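PDB 4B2N: 70 kDa protein from Xanthomonas sp., which is a dihaem c-type cytochrome that acts as a processive rubber oxygenase, a dioxygenase that cleaves the polyisoprene of latex. Local coordinates for residues L122-L127 against E134-K139; A215-L220 against K624-Y629; L240-G245 against Q613-I618; F579-L584 against T619-K624. All blocks are in the same frame, centred on the assembly; numbering follows the deposited sequence. Where two conformers were deposited one is given.

Interaction 1 of 4, residues L122-L127 against E134-K139; sequences LQWGYL and EEQVSK
W124 and Q136 bury the largest areas here, and their meeting point is the benzo ring of the indole. W124 CZ3 lies 3.6 Å from Q136 CB, an oblique approach to the indole. The far corner of the same ring reaches the helix's next residue: W124 CZ2 is 3.8 Å from V137 CG2, which sits at the ring edge near its plane. Chi1 of W124 (-56°) sets CG beside its own backbone N and opposite the carbonyl carbon, and the indole then spans the distance between the backbones, whose nearest CA atoms, those of W124 and V137, are 10.0 Å apart. At the pyrrole end NE1 is bonded to Y141 OH, a residue later on the same helix, which helps to fix the rotation of the ring. Y126 comes in beside the indole, and its hydroxyl faces the amide end of the extended Q136 side chain, whose orientation is doubtful, with ring and amide planes 63° apart; the hydroxyl is hydrogen-bonded to the backbone N of K549. Backbone evidence completes the account: G125 N bonds L122 O at 3.0 Å, closing a type I beta turn whose third residue is W124. It is a local loop-on-helix contact, in which a beta turn and the residue just after it present W124 and Y126 to helix 133-141.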
loop_
_atom_site.group_PDB
_atom_site.type_symbol
_atom_site.label_atom_id
_atom_site.label_comp_id
_atom_site.label_asym_id
_atom_site.label_seq_id
_atom_site.Cartn_x
_atom_site.Cartn_y
_atom_site.Cartn_z
ATOM N N LEU A 122 0.623 -29.582 -6.035
ATOM C CA LEU A 122 1.643 -30.265 -6.878
ATOM C C LEU A 122 2.885 -29.425 -6.942
ATOM O O LEU A 122 3.993 -29.959 -6.813
ATOM C CB LEU A 122 1.170 -30.577 -8.301
ATOM C CG LEU A 122 0.053 -31.605 -8.345
ATOM C CD1 LEU A 122 -0.500 -31.686 -9.770
ATOM C CD2 LEU A 122 0.547 -32.974 -7.807
ATOM N N GLN A 123 2.721 -28.100 -7.119
ATOM C CA GLN A 123 3.840 -27.177 -7.196
ATOM C C GLN A 123 4.547 -26.998 -5.866
ATOM O O GLN A 123 5.677 -26.499 -5.792
ATOM C CB GLN A 123 3.372 -25.775 -7.729
ATOM C CG GLN A 123 3.233 -25.791 -9.275
ATOM C CD GLN A 123 2.140 -26.718 -9.756
ATOM O OE1 GLN A 123 0.994 -26.755 -9.210
ATOM N NE2 GLN A 123 2.487 -27.534 -10.766
ATOM N N TRP A 124 3.881 -27.353 -4.780
ATOM C CA TRP A 124 4.582 -27.304 -3.466
ATOM C C TRP A 124 5.395 -28.576 -3.274
ATOM O O TRP A 124 6.096 -28.701 -2.285
ATOM C CB TRP A 124 3.579 -27.336 -2.340
ATOM C CG TRP A 124 2.513 -26.270 -2.350
ATOM C CD1 TRP A 124 2.491 -25.085 -3.081
ATOM C CD2 TRP A 124 1.280 -26.291 -1.603
ATOM N NE1 TRP A 124 1.358 -24.394 -2.866
ATOM C CE2 TRP A 124 0.580 -25.048 -1.949
ATOM C CE3 TRP A 124 0.704 -27.171 -0.699
ATOM C CZ2 TRP A 124 -0.657 -24.711 -1.398
ATOM C CZ3 TRP A 124 -0.575 -26.857 -0.189
ATOM C CH2 TRP A 124 -1.216 -25.632 -0.493
ATOM N N GLY A 125 5.223 -29.566 -4.158
ATOM C CA GLY A 125 5.939 -30.851 -4.008
ATOM C C GLY A 125 5.113 -31.941 -3.311
ATOM O O GLY A 125 5.681 -32.974 -2.961
ATOM N N TYR A 126 3.783 -31.785 -3.199
ATOM C CA TYR A 126 2.938 -32.816 -2.591
ATOM C C TYR A 126 2.440 -33.655 -3.780
ATOM O O TYR A 126 2.384 -33.148 -4.923
ATOM C CB TYR A 126 1.740 -32.227 -1.848
ATOM C CG TYR A 126 2.098 -31.461 -0.578
ATOM C CD1 TYR A 126 3.404 -31.524 0.004
ATOM C CD2 TYR A 126 1.151 -30.743 0.061
ATOM C CE1 TYR A 126 3.721 -30.818 1.216
ATOM C CE2 TYR A 126 1.424 -30.035 1.238
ATOM C CZ TYR A 126 2.692 -30.109 1.813
ATOM O OH TYR A 126 2.927 -29.404 2.968
ATOM N N LEU A 127 2.065 -34.896 -3.512
ATOM C CA LEU A 127 1.594 -35.710 -4.623
ATOM C C LEU A 127 0.071 -35.763 -4.660
ATOM O O LEU A 127 -0.483 -35.900 -5.737
ATOM C CB LEU A 127 2.120 -37.143 -4.533
ATOM C CG LEU A 127 3.640 -37.265 -4.673
ATOM C CD1 LEU A 127 4.110 -38.668 -4.255
ATOM C CD2 LEU A 127 4.071 -37.007 -6.113
ATOM N N GLU A 134 -6.746 -25.958 2.154
ATOM C CA GLU A 134 -7.201 -24.586 2.132
ATOM C C GLU A 134 -6.427 -23.768 3.195
ATOM O O GLU A 134 -5.924 -22.665 2.946
ATOM C CB GLU A 134 -8.749 -24.641 2.326
ATOM C CG GLU A 134 -9.462 -23.393 1.881
ATOM C CD GLU A 134 -10.956 -23.484 2.159
ATOM O OE1 GLU A 134 -11.623 -24.482 1.735
ATOM O OE2 GLU A 134 -11.414 -22.517 2.795
ATOM N N GLU A 135 -6.170 -24.359 4.351
ATOM C CA GLU A 135 -5.322 -23.709 5.332
ATOM C C GLU A 135 -3.868 -23.552 4.890
ATOM O O GLU A 135 -3.238 -22.543 5.182
ATOM C CB GLU A 135 -5.370 -24.466 6.657
ATOM C CG GLU A 135 -4.432 -23.861 7.714
ATOM C CD GLU A 135 -4.649 -24.497 9.096
ATOM O OE1 GLU A 135 -4.347 -25.688 9.303
ATOM O OE2 GLU A 135 -5.205 -23.818 9.953
ATOM N N GLN A 136 -3.287 -24.593 4.285
ATOM C CA GLN A 136 -1.930 -24.499 3.778
ATOM C C GLN A 136 -1.738 -23.384 2.743
ATOM O O GLN A 136 -0.670 -22.750 2.705
ATOM C CB GLN A 136 -1.467 -25.866 3.185
ATOM C CG GLN A 136 -1.238 -26.866 4.338
ATOM C CD GLN A 136 -0.374 -28.043 3.906
ATOM O OE1 GLN A 136 -0.776 -29.228 3.994
ATOM N NE2 GLN A 136 0.827 -27.726 3.494
ATOM N N VAL A 137 -2.784 -23.143 1.928
ATOM C CA VAL A 137 -2.692 -22.020 1.006
ATOM C C VAL A 137 -2.437 -20.724 1.766
ATOM O O VAL A 137 -1.537 -19.979 1.383
ATOM C CB VAL A 137 -3.901 -21.861 0.089
ATOM C CG1 VAL A 137 -3.802 -20.582 -0.765
ATOM C CG2 VAL A 137 -4.028 -23.101 -0.774
ATOM N N SER A 138 -3.238 -20.469 2.791
ATOM C CA SER A 138 -3.129 -19.253 3.649
ATOM C C SER A 138 -1.773 -19.204 4.266
ATOM O O SER A 138 -1.138 -18.160 4.270
ATOM C CB SER A 138 -4.191 -19.290 4.770
ATOM O OG SER A 138 -5.387 -18.673 4.228
ATOM N N LYS A 139 -1.347 -20.322 4.839
ATOM C CA LYS A 139 -0.054 -20.337 5.525
ATOM C C LYS A 139 1.114 -20.029 4.569
ATOM O O LYS A 139 1.926 -19.160 4.839
ATOM C CB LYS A 139 0.190 -21.698 6.185
ATOM C CG LYS A 139 -0.515 -21.896 7.518
ATOM C CD LYS A 139 -0.431 -23.397 7.848
ATOM C CE LYS A 139 -1.007 -23.703 9.171
ATOM N NZ LYS A 139 -0.554 -25.108 9.413
#

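Interaction 2 of 4, residues A215-L220 against K624-Y629; sequences ANDAGL and KSRMVY
The guanidinium of R626 and the carboxylate of D217 meet nearly coplanar, their planes 21° apart, with the carboxylate at the guanidinium edge; G219 CA and L220 N approach that guanidinium obliquely. The motif is a helix N-cap joined to a buried salt bridge: D217 stands immediately before helix 218-226, and R626 comes from the last turn of helix 620-626. NH1 of R626 donates to OD1 of D217 over 2.7 Å, with an N-H...O angle of 147°. The oxygen is met on its syn side and lies close to the guanidinium plane, so direction as well as distance supports a charged hydrogen bond. The first torsion of D217 carries its carboxylate opposite its own N and back over the start of the helix. R626 sends a long chain, bent at chi3, that crosses the D217 side chain at about a right angle. Both terminal nitrogens of the guanidinium have further partners, since NH1 also reaches S243 O and NH2 forms a salt bridge with D594, which limits rotation of the group. The site is buried, and G219 lies about 9 Å from a bound heme c. A positive guanidinium and the helix N terminus would both be expected to favour a charged D217. OD1 is gripped a second time by L220 N, at 2.8 Å, which arrives from above the carboxylate plane, 55° out of it.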
loop_
_atom_site.group_PDB
_atom_site.type_symbol
_atom_site.label_atom_id
_atom_site.label_comp_id
_atom_site.label_asym_id
_atom_site.label_seq_id
_atom_site.Cartn_x
_atom_site.Cartn_y
_atom_site.Cartn_z
ATOM N N ALA A 215 2.297 -10.228 6.141
ATOM C CA ALA A 215 2.682 -11.623 6.056
ATOM C C ALA A 215 2.721 -12.166 4.660
ATOM O O ALA A 215 3.269 -13.258 4.443
ATOM C CB ALA A 215 1.803 -12.521 6.950
ATOM N N ASN A 216 2.191 -11.425 3.700
ATOM C CA ASN A 216 2.065 -12.007 2.361
ATOM C C ASN A 216 3.399 -12.179 1.659
ATOM O O ASN A 216 4.258 -11.313 1.700
ATOM C CB ASN A 216 1.128 -11.238 1.444
ATOM C CG ASN A 216 1.622 -9.825 1.134
ATOM O OD1 ASN A 216 1.968 -9.064 2.044
ATOM N ND2 ASN A 216 1.642 -9.466 -0.157
ATOM N N ASP A 217 3.563 -13.322 1.012
ATOM C CA ASP A 217 4.729 -13.528 0.204
ATOM C C ASP A 217 4.341 -13.477 -1.269
ATOM O O ASP A 217 3.949 -14.473 -1.851
ATOM C CB ASP A 217 5.410 -14.895 0.478
ATOM C CG ASP A 217 6.767 -15.018 -0.232
ATOM O OD1 ASP A 217 6.903 -14.488 -1.386
ATOM O OD2 ASP A 217 7.659 -15.754 0.314
ATOM N N ALA A 218 4.500 -12.315 -1.898
ATOM C CA ALA A 218 4.035 -12.150 -3.288
ATOM C C ALA A 218 4.881 -12.917 -4.254
ATOM O O ALA A 218 4.358 -13.453 -5.245
ATOM C CB ALA A 218 3.986 -10.691 -3.683
ATOM N N GLY A 219 6.185 -12.981 -4.007
ATOM C CA GLY A 219 7.062 -13.742 -4.897
ATOM C C GLY A 219 6.736 -15.229 -4.939
ATOM O O GLY A 219 6.822 -15.898 -6.025
ATOM N N LEU A 220 6.388 -15.789 -3.776
ATOM C CA LEU A 220 6.196 -17.230 -3.729
ATOM C C LEU A 220 4.907 -17.578 -4.477
ATOM O O LEU A 220 4.828 -18.576 -5.203
ATOM C CB LEU A 220 6.138 -17.662 -2.279
ATOM C CG LEU A 220 6.012 -19.148 -2.028
ATOM C CD1 LEU A 220 7.130 -19.943 -2.711
ATOM C CD2 LEU A 220 6.083 -19.410 -0.494
ATOM N N LYS A 624 12.573 -20.564 3.830
ATOM C CA LYS A 624 12.961 -20.397 5.219
ATOM C C LYS A 624 13.538 -19.029 5.445
ATOM O O LYS A 624 13.254 -18.384 6.461
ATOM C CB LYS A 624 13.929 -21.517 5.725
ATOM C CG LYS A 624 13.201 -22.815 5.980
ATOM C CD LYS A 624 14.068 -23.963 6.511
ATOM C CE LYS A 624 14.840 -23.505 7.772
ATOM N NZ LYS A 624 15.532 -24.689 8.418
ATOM N N SER A 625 14.300 -18.540 4.503
ATOM C CA SER A 625 14.851 -17.195 4.649
ATOM C C SER A 625 13.786 -16.099 4.464
ATOM O O SER A 625 13.812 -15.106 5.147
ATOM C CB SER A 625 15.949 -17.046 3.615
ATOM O OG SER A 625 16.976 -18.027 3.846
ATOM N N ARG A 626 12.854 -16.279 3.531
ATOM C CA ARG A 626 11.749 -15.289 3.304
ATOM C C ARG A 626 10.864 -15.087 4.562
ATOM O O ARG A 626 10.202 -14.052 4.718
ATOM C CB ARG A 626 10.806 -15.752 2.163
ATOM C CG ARG A 626 11.502 -15.930 0.831
ATOM C CD ARG A 626 10.417 -16.301 -0.261
ATOM N NE ARG A 626 11.058 -15.673 -1.319
ATOM C CZ ARG A 626 10.749 -14.609 -1.998
ATOM N NH1 ARG A 626 9.506 -14.040 -2.099
ATOM N NH2 ARG A 626 11.769 -14.252 -2.744
ATOM N N MET A 627 10.860 -16.090 5.437
ATOM C CA MET A 627 10.152 -16.087 6.736
ATOM C C MET A 627 10.886 -15.422 7.883
ATOM O O MET A 627 10.501 -15.588 9.051
ATOM C CB MET A 627 9.728 -17.516 7.101
ATOM C CG MET A 627 8.674 -17.899 6.091
ATOM S SD MET A 627 7.832 -19.428 6.359
ATOM C CE MET A 627 6.873 -19.057 7.753
ATOM N N VAL A 628 11.960 -14.704 7.568
ATOM C CA VAL A 628 12.660 -13.918 8.581
ATOM C C VAL A 628 12.912 -12.535 7.980
ATOM O O VAL A 628 13.282 -12.412 6.808
ATOM C CB VAL A 628 14.042 -14.485 8.995
ATOM C CG1 VAL A 628 14.688 -13.584 9.994
ATOM C CG2 VAL A 628 13.868 -15.874 9.614
ATOM N N TYR A 629 12.677 -11.482 8.747
ATOM C CA TYR A 629 12.963 -10.174 8.177
ATOM C C TYR A 629 14.471 -9.907 8.250
ATOM O O TYR A 629 15.053 -9.935 9.340
ATOM C CB TYR A 629 12.243 -9.035 8.881
ATOM C CG TYR A 629 12.453 -7.731 8.092
ATOM C CD1 TYR A 629 11.595 -7.386 7.025
ATOM C CD2 TYR A 629 13.517 -6.881 8.387
ATOM C CE1 TYR A 629 11.797 -6.224 6.297
ATOM C CE2 TYR A 629 13.719 -5.703 7.659
ATOM C CZ TYR A 629 12.859 -5.379 6.641
ATOM O OH TYR A 629 13.076 -4.231 5.911
#

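Interaction 3 of 4, residues L240-G245 against Q613-I618; sequences LPWSTG and QSPPPI
A tryptophan set against a proline-rich loop forms this contact, with W242 as its centre and P615, P616 and I618 round one end of the indole. All the cross-contact touching is done by the six-membered ring. W242 CZ3 meets P615 CB at 3.6 Å, while W242 CZ2 meets P616 CG at 3.8 Å. Closest is the tip of the isoleucine: I618 CD1 lies 3.5 Å from W242 CZ2. All three groups approach the ring obliquely, whereas the carbonyl O of P616 lies in its plane at the edge, 3.8 Å from CH2. The indole gets there because chi1 of W242 is -167°, with CG opposite the backbone N. Neither segment is regular helix or strand: two irregular loops, one after helix 218-226 and the other just before helix 620-626, are joined through apolar side chains, with no hydrogen bond between them. The heme pocket adjoins this region, for P241, next to W242, touches a heme c. The polar end of the indole points to other company, NE1 donating to D594 O, and Y597 meets the ring edge-to-face. Beside W242, S243 OG donates to G245 O at 2.8 Å, in the carbonyl plane.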
loop_
_atom_site.group_PDB
_atom_site.type_symbol
_atom_site.label_atom_id
_atom_site.label_comp_id
_atom_site.label_asym_id
_atom_site.label_seq_id
_atom_site.Cartn_x
_atom_site.Cartn_y
_atom_site.Cartn_z
ATOM N N LEU A 240 3.142 -9.103 -12.717
ATOM C CA LEU A 240 2.609 -9.308 -11.362
ATOM C C LEU A 240 3.769 -9.046 -10.428
ATOM O O LEU A 240 4.912 -9.102 -10.846
ATOM C CB LEU A 240 1.959 -10.681 -11.179
ATOM C CG LEU A 240 2.895 -11.858 -10.959
ATOM C CD1 LEU A 240 2.306 -13.232 -11.084
ATOM C CD2 LEU A 240 3.869 -11.675 -12.043
ATOM N N PRO A 241 3.477 -8.673 -9.186
ATOM C CA PRO A 241 4.550 -8.217 -8.308
ATOM C C PRO A 241 5.352 -9.384 -7.748
ATOM O O PRO A 241 4.901 -10.530 -7.826
ATOM C CB PRO A 241 3.833 -7.461 -7.182
ATOM C CG PRO A 241 2.395 -7.717 -7.337
ATOM C CD PRO A 241 2.136 -8.585 -8.572
ATOM N N TRP A 242 6.567 -9.083 -7.248
ATOM C CA TRP A 242 7.427 -10.130 -6.639
ATOM C C TRP A 242 7.777 -9.644 -5.275
ATOM O O TRP A 242 7.366 -8.525 -4.899
ATOM C CB TRP A 242 8.652 -10.283 -7.539
ATOM C CG TRP A 242 9.494 -11.513 -7.262
ATOM C CD1 TRP A 242 10.643 -11.560 -6.482
ATOM C CD2 TRP A 242 9.315 -12.884 -7.805
ATOM N NE1 TRP A 242 11.163 -12.843 -6.479
ATOM C CE2 TRP A 242 10.406 -13.687 -7.253
ATOM C CE3 TRP A 242 8.394 -13.490 -8.652
ATOM C CZ2 TRP A 242 10.581 -15.041 -7.587
ATOM C CZ3 TRP A 242 8.553 -14.862 -8.984
ATOM C CH2 TRP A 242 9.617 -15.610 -8.459
ATOM N N SER A 243 8.518 -10.431 -4.486
ATOM C CA SER A 243 8.959 -9.879 -3.239
ATOM C C SER A 243 10.250 -10.577 -2.877
ATOM O O SER A 243 10.562 -11.674 -3.409
ATOM C CB SER A 243 7.908 -10.102 -2.145
ATOM O OG SER A 243 7.660 -11.479 -1.959
ATOM N N THR A 244 10.956 -9.966 -1.954
ATOM C CA THR A 244 12.109 -10.578 -1.408
ATOM C C THR A 244 11.786 -11.431 -0.218
ATOM O O THR A 244 12.604 -12.321 0.156
ATOM C CB THR A 244 13.227 -9.583 -1.062
ATOM O OG1 THR A 244 12.787 -8.681 -0.058
ATOM C CG2 THR A 244 13.620 -8.776 -2.295
ATOM N N GLY A 245 10.580 -11.243 0.334
ATOM C CA GLY A 245 10.186 -11.963 1.539
ATOM C C GLY A 245 8.711 -11.753 1.772
ATOM O O GLY A 245 7.929 -11.739 0.794
ATOM N N GLN A 613 14.456 -13.374 -18.210
ATOM C CA GLN A 613 14.652 -14.505 -17.283
ATOM C C GLN A 613 13.238 -14.830 -16.690
ATOM O O GLN A 613 12.485 -13.923 -16.269
ATOM C CB GLN A 613 15.693 -13.980 -16.214
ATOM C CG GLN A 613 16.047 -14.857 -15.009
ATOM C CD GLN A 613 16.626 -14.115 -13.756
ATOM O OE1 GLN A 613 16.727 -14.704 -12.628
ATOM N NE2 GLN A 613 17.007 -12.835 -13.934
ATOM N N SER A 614 12.833 -16.085 -16.736
ATOM C CA SER A 614 11.548 -16.457 -16.193
ATOM C C SER A 614 11.667 -16.611 -14.672
ATOM O O SER A 614 12.785 -16.778 -14.161
ATOM C CB SER A 614 11.165 -17.790 -16.794
ATOM O OG SER A 614 10.822 -17.548 -18.151
ATOM N N PRO A 615 10.533 -16.569 -13.957
ATOM C CA PRO A 615 10.587 -16.604 -12.501
ATOM C C PRO A 615 11.274 -17.878 -12.011
ATOM O O PRO A 615 11.057 -18.997 -12.536
ATOM C CB PRO A 615 9.101 -16.560 -12.078
ATOM C CG PRO A 615 8.400 -15.896 -13.241
ATOM C CD PRO A 615 9.157 -16.362 -14.468
ATOM N N PRO A 616 12.193 -17.714 -11.111
ATOM C CA PRO A 616 12.872 -18.877 -10.515
ATOM C C PRO A 616 11.833 -19.688 -9.679
ATOM O O PRO A 616 11.026 -19.064 -8.989
ATOM C CB PRO A 616 13.901 -18.238 -9.573
ATOM C CG PRO A 616 13.360 -16.884 -9.304
ATOM C CD PRO A 616 12.638 -16.437 -10.548
ATOM N N PRO A 617 11.884 -21.034 -9.718
ATOM C CA PRO A 617 11.146 -21.785 -8.758
ATOM C C PRO A 617 11.744 -21.496 -7.362
ATOM O O PRO A 617 12.903 -21.779 -7.109
ATOM C CB PRO A 617 11.351 -23.247 -9.220
ATOM C CG PRO A 617 12.696 -23.269 -9.905
ATOM C CD PRO A 617 12.747 -21.892 -10.573
ATOM N N ILE A 618 10.959 -20.916 -6.466
ATOM C CA ILE A 618 11.496 -20.578 -5.145
ATOM C C ILE A 618 11.583 -21.849 -4.281
ATOM O O ILE A 618 10.594 -22.544 -4.135
ATOM C CB ILE A 618 10.648 -19.487 -4.485
ATOM C CG1 ILE A 618 10.759 -18.195 -5.298
ATOM C CG2 ILE A 618 11.121 -19.316 -3.054
ATOM C CD1 ILE A 618 9.985 -17.021 -4.723
#

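Interaction 4 of 4, residues F579-L584 against T619-K624; sequences FTSPFL and TDQQIK
The hydroxyl of S581 is held by two bonds from the helix: OG donates to Q621 OE1 at 2.9 Å and accepts from K624 NZ, also at 2.9 Å. Evidence for the first is directional, since the hydroxyl lies in the carbonyl plane of the amide, on a lone pair, with a C=O...O angle of 119°. S581 holds OG opposite its backbone N (chi1 -177°), where it faces the helix. Both partners must curl to reach it: Q621 is bent at chi2 and K624 at chi3 (54°), and the lysine nitrogen arrives with its CE close by the same oxygen. Q621 OE1 has a second donor in a water, which also donates to Q621 O, 2.8 Å away, and accepts from F583 N, so that one solvent molecule bridges the loop backbone and the helix. Next to S581, after a cis peptide bond, comes P582, whose CB packs 3.7 Å from K624 O. The two segments come close here, with the P582 and K624 CA atoms 5.4 Å apart. Exposed residues dominate, as expected for a surface contact bound mainly by polar groups. Further along, F583 O is bonded to S625 OG. At the start of helix 620-626, T619 OG1 accepts from Q622 N and Q622 OE1 from T619 N, the reciprocal pair that defines a capping box.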
loop_
_atom_site.group_PDB
_atom_site.type_symbol
_atom_site.label_atom_id
_atom_site.label_comp_id
_atom_site.label_asym_id
_atom_site.label_seq_id
_atom_site.Cartn_x
_atom_site.Cartn_y
_atom_site.Cartn_z
ATOM N N PHE A 579 26.242 -22.715 4.804
ATOM C CA PHE A 579 25.664 -23.816 5.562
ATOM C C PHE A 579 24.598 -23.379 6.602
ATOM O O PHE A 579 23.982 -24.210 7.250
ATOM C CB PHE A 579 26.800 -24.590 6.258
ATOM C CG PHE A 579 27.477 -23.824 7.356
ATOM C CD1 PHE A 579 26.875 -23.687 8.619
ATOM C CD2 PHE A 579 28.768 -23.292 7.163
ATOM C CE1 PHE A 579 27.505 -22.977 9.638
ATOM C CE2 PHE A 579 29.422 -22.603 8.196
ATOM C CZ PHE A 579 28.788 -22.442 9.434
ATOM N N THR A 580 24.453 -22.073 6.831
ATOM C CA THR A 580 23.527 -21.623 7.888
ATOM C C THR A 580 22.078 -21.796 7.399
ATOM O O THR A 580 21.854 -21.758 6.194
ATOM C CB THR A 580 23.737 -20.157 8.307
ATOM O OG1 THR A 580 23.633 -19.289 7.164
ATOM C CG2 THR A 580 25.081 -19.976 8.953
ATOM N N SER A 581 21.135 -21.974 8.328
ATOM C CA SER A 581 19.727 -22.096 7.982
ATOM C C SER A 581 18.877 -21.533 9.114
ATOM O O SER A 581 19.002 -21.985 10.217
ATOM C CB SER A 581 19.358 -23.551 7.772
ATOM O OG SER A 581 18.010 -23.650 7.360
ATOM N N PRO A 582 18.001 -20.524 8.835
ATOM C CA PRO A 582 17.820 -19.992 7.463
ATOM C C PRO A 582 19.068 -19.251 7.003
ATOM O O PRO A 582 19.771 -18.634 7.824
ATOM C CB PRO A 582 16.695 -18.965 7.603
ATOM C CG PRO A 582 16.235 -19.020 9.034
ATOM C CD PRO A 582 17.284 -19.731 9.853
ATOM N N PHE A 583 19.302 -19.274 5.708
ATOM C CA PHE A 583 20.384 -18.479 5.148
ATOM C C PHE A 583 20.008 -16.995 5.104
ATOM O O PHE A 583 19.103 -16.623 4.383
ATOM C CB PHE A 583 20.742 -18.959 3.751
ATOM C CG PHE A 583 21.849 -18.185 3.137
ATOM C CD1 PHE A 583 23.108 -18.133 3.769
ATOM C CD2 PHE A 583 21.661 -17.511 1.925
ATOM C CE1 PHE A 583 24.162 -17.395 3.215
ATOM C CE2 PHE A 583 22.708 -16.782 1.362
ATOM C CZ PHE A 583 23.949 -16.725 2.006
ATOM N N LEU A 584 20.719 -16.174 5.880
ATOM C CA LEU A 584 20.402 -14.757 6.117
ATOM C C LEU A 584 21.669 -13.881 5.930
ATOM O O LEU A 584 22.382 -13.573 6.896
ATOM C CB LEU A 584 19.808 -14.582 7.532
ATOM C CG LEU A 584 18.451 -15.276 7.790
ATOM C CD1 LEU A 584 18.106 -15.144 9.263
ATOM C CD2 LEU A 584 17.327 -14.632 6.974
ATOM N N THR A 619 12.762 -22.173 -3.745
ATOM C CA THR A 619 12.995 -23.464 -3.053
ATOM C C THR A 619 12.582 -23.423 -1.598
ATOM O O THR A 619 12.371 -22.363 -1.068
ATOM C CB THR A 619 14.482 -23.836 -3.068
ATOM O OG1 THR A 619 15.235 -22.891 -2.313
ATOM C CG2 THR A 619 15.042 -23.898 -4.557
ATOM N N ASP A 620 12.535 -24.580 -0.935
ATOM C CA ASP A 620 12.044 -24.592 0.420
ATOM C C ASP A 620 13.104 -23.939 1.289
ATOM O O ASP A 620 12.752 -23.389 2.288
ATOM C CB ASP A 620 11.748 -26.010 0.892
ATOM C CG ASP A 620 10.563 -26.646 0.150
ATOM O OD1 ASP A 620 9.651 -25.888 -0.276
ATOM O OD2 ASP A 620 10.564 -27.894 -0.015
ATOM N N GLN A 621 14.388 -24.046 0.930
ATOM C CA GLN A 621 15.399 -23.362 1.758
ATOM C C GLN A 621 15.269 -21.823 1.631
ATOM O O GLN A 621 15.428 -21.087 2.614
ATOM C CB GLN A 621 16.870 -23.847 1.455
ATOM C CG GLN A 621 17.408 -25.033 2.336
ATOM C CD GLN A 621 17.465 -24.842 3.931
ATOM O OE1 GLN A 621 17.834 -23.765 4.470
ATOM N NE2 GLN A 621 17.132 -25.934 4.680
ATOM N N GLN A 622 14.936 -21.349 0.440
ATOM C CA GLN A 622 14.701 -19.902 0.265
ATOM C C GLN A 622 13.475 -19.459 1.031
ATOM O O GLN A 622 13.460 -18.344 1.619
ATOM C CB GLN A 622 14.585 -19.545 -1.237
ATOM C CG GLN A 622 15.917 -19.685 -1.991
ATOM C CD GLN A 622 15.745 -19.908 -3.511
ATOM O OE1 GLN A 622 14.630 -19.977 -4.049
ATOM N NE2 GLN A 622 16.882 -20.000 -4.217
ATOM N N ILE A 623 12.466 -20.337 1.110
ATOM C CA ILE A 623 11.224 -20.014 1.842
ATOM C C ILE A 623 11.634 -19.767 3.304
ATOM O O ILE A 623 11.187 -18.802 3.907
ATOM C CB ILE A 623 10.173 -21.119 1.623
ATOM C CG1 ILE A 623 9.666 -21.007 0.207
ATOM C CG2 ILE A 623 9.005 -21.058 2.619
ATOM C CD1 ILE A 623 8.867 -22.221 -0.179
ATOM N N LYS A 624 12.573 -20.564 3.830
ATOM C CA LYS A 624 12.961 -20.397 5.219
ATOM C C LYS A 624 13.538 -19.029 5.445
ATOM O O LYS A 624 13.254 -18.384 6.461
ATOM C CB LYS A 624 13.929 -21.517 5.725
ATOM C CG LYS A 624 13.201 -22.815 5.980
ATOM C CD LYS A 624 14.068 -23.963 6.511
ATOM C CE LYS A 624 14.840 -23.505 7.772
ATOM N NZ LYS A 624 15.532 -24.689 8.418
HETATM O O HOH W 1 17.789 -20.880 4.050
#

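Following the chain from the N terminus, interaction 1 closes first, a short loop running into helix 133-141, and ends before the others begin. Interaction 2 then opens at 215-220 and closes only at 624-629, spanning some 400 residues; interactions 3 and 4 both fall within that span. These two cross each other: 240-245 precedes 579-584, while 613-618 precedes 619-624. Helix 620-626 serves interactions 2 and 4, which share K624, and the loop ahead of it supplies one side of interaction 3. Interactions 2 and 3 touch through S243, so the early helix 218-226, the 240-245 loop and the late helix 620-626 are tied together on one side of the chain's centre.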